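Local structure of FACT complex subunit (Chaetomium thermophilum var. thermophilum, 4KHB) at residues A[13-16]-A[17-20]. The protein is the Spt16 dimerization domain (Spt16D) of the FACT histone chaperone, which pairs with Pob3N; the whole complex probably reorganizes nucleosomes. Residues are numbered along the deposited sequence; the frame is centred on the assembly and turned at random.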
loop_
_atom_site.group_PDB
_atom_site.type_symbol
_atom_site.label_atom_id
_atom_site.label_comp_id
_atom_site.label_asym_id
_atom_site.label_seq_id
_atom_site.Cartn_x
_atom_site.Cartn_y
_atom_site.Cartn_z
ATOM N N LYS A 13 13.175 -10.936 -2.652
ATOM C CA LYS A 13 13.879 -10.467 -3.842
ATOM C C LYS A 13 12.890 -10.383 -5.009
ATOM O O LYS A 13 13.023 -9.528 -5.885
ATOM C CB LYS A 13 15.029 -11.414 -4.186
ATOM C CG LYS A 13 16.370 -10.707 -4.384
ATOM C CD LYS A 13 16.217 -9.349 -5.047
ATOM C CE LYS A 13 17.564 -8.758 -5.425
ATOM N NZ LYS A 13 17.417 -7.408 -6.033
ATOM N N ARG A 14 11.898 -11.273 -5.007
ATOM C CA ARG A 14 10.933 -11.375 -6.105
ATOM C C ARG A 14 9.488 -11.435 -5.625
ATOM O O ARG A 14 9.212 -11.852 -4.497
ATOM C CB ARG A 14 11.211 -12.633 -6.933
ATOM C CG ARG A 14 12.399 -12.571 -7.868
ATOM C CD ARG A 14 12.590 -13.922 -8.548
ATOM N NE ARG A 14 11.413 -14.356 -9.298
ATOM C CZ ARG A 14 11.417 -14.620 -10.600
ATOM N NH1 ARG A 14 12.544 -14.518 -11.290
ATOM N NH2 ARG A 14 10.307 -15.011 -11.211
ATOM N N ASP A 15 8.569 -11.016 -6.494
ATOM C CA ASP A 15 7.141 -11.002 -6.180
ATOM C C ASP A 15 6.591 -12.394 -5.851
ATOM O O ASP A 15 5.744 -12.541 -4.967
ATOM C CB ASP A 15 6.347 -10.369 -7.330
ATOM C CG ASP A 15 6.512 -8.856 -7.393
ATOM O OD1 ASP A 15 6.261 -8.188 -6.367
ATOM O OD2 ASP A 15 6.892 -8.336 -8.465
ATOM N N ASN A 16 7.075 -13.412 -6.560
ATOM C CA ASN A 16 6.571 -14.775 -6.385
ATOM C C ASN A 16 6.983 -15.451 -5.078
ATOM O O ASN A 16 6.574 -16.581 -4.803
ATOM C CB ASN A 16 6.912 -15.660 -7.597
ATOM C CG ASN A 16 8.405 -15.947 -7.726
ATOM O OD1 ASN A 16 9.214 -15.529 -6.895
ATOM N ND2 ASN A 16 8.774 -16.671 -8.774
ATOM N N GLN A 17 7.790 -14.759 -4.279
ATOM C CA GLN A 17 8.204 -15.283 -2.983
ATOM C C GLN A 17 7.259 -14.849 -1.872
ATOM O O GLN A 17 7.402 -15.276 -0.727
ATOM C CB GLN A 17 9.633 -14.855 -2.638
ATOM C CG GLN A 17 10.557 -14.693 -3.823
ATOM C CD GLN A 17 11.939 -14.231 -3.407
ATOM O OE1 GLN A 17 12.201 -13.034 -3.314
ATOM N NE2 GLN A 17 12.830 -15.179 -3.154
ATOM N N LEU A 18 6.306 -13.986 -2.212
ATOM C CA LEU A 18 5.296 -13.561 -1.253
ATOM C C LEU A 18 4.347 -14.721 -0.959
ATOM O O LEU A 18 3.963 -15.459 -1.869
ATOM C CB LEU A 18 4.533 -12.340 -1.777
ATOM C CG LEU A 18 5.300 -11.017 -1.673
ATOM C CD1 LEU A 18 4.698 -9.927 -2.554
ATOM C CD2 LEU A 18 5.351 -10.565 -0.227
ATOM N N PRO A 19 3.973 -14.889 0.320
ATOM C CA PRO A 19 3.040 -15.944 0.743
ATOM C C PRO A 19 1.693 -15.798 0.038
ATOM O O PRO A 19 1.176 -14.687 -0.046
ATOM C CB PRO A 19 2.878 -15.708 2.250
ATOM C CG PRO A 19 3.945 -14.749 2.649
ATOM C CD PRO A 19 4.447 -14.049 1.435
ATOM N N PRO A 20 1.140 -16.908 -0.481
ATOM C CA PRO A 20 -0.055 -16.873 -1.336
ATOM C C PRO A 20 -1.290 -16.233 -0.698
ATOM O O PRO A 20 -2.136 -15.715 -1.429
ATOM C CB PRO A 20 -0.320 -18.357 -1.623
ATOM C CG PRO A 20 1.020 -18.992 -1.516
ATOM C CD PRO A 20 1.693 -18.270 -0.380
HETATM O O HOH W 1 3.075 -14.665 -4.404
#
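Gln17 reaches back along the chain to Arg14 and Lys13, bringing its amide oxygen up to two successive backbone N-H groups. Gln17 OE1 is modelled as accepting from Arg14 N (N-H...O angle 156°) and from Lys13 N (147°), but both distances are implausibly short, so the precise placement of the amide is doubtful. A chi1 of -32°, well off a staggered value, with the chain extended beyond CG, sends the side chain back alongside Arg14, Gln17 CG lying 3.2 Å from Arg14 O. Gln17 N bonds to that same Arg14 O at 3.2 Å. One residue on, Leu18 N bonds to Asp15 O at 3.2 Å. Leu18 CB lies 3.4 Å from Asp15 O, and Leu18 CD1 3.7 Å from the same Asp15 O. A water donates to Leu18 O at 2.8 Å and weakly to Asp15 O. These paired i to i+3 bonds mark a short 3-10 turn in the segment leading to strand 28-30; Asp15 packs on Arg56 of the Pob3N chain, and Leu18 touches Tyr12. The two backbone bonds close this surface turn, while the Gln17 amide, if placed as modelled, would join it to the chain entering at Lys13; polar bonds hold the contact more than apolar burial.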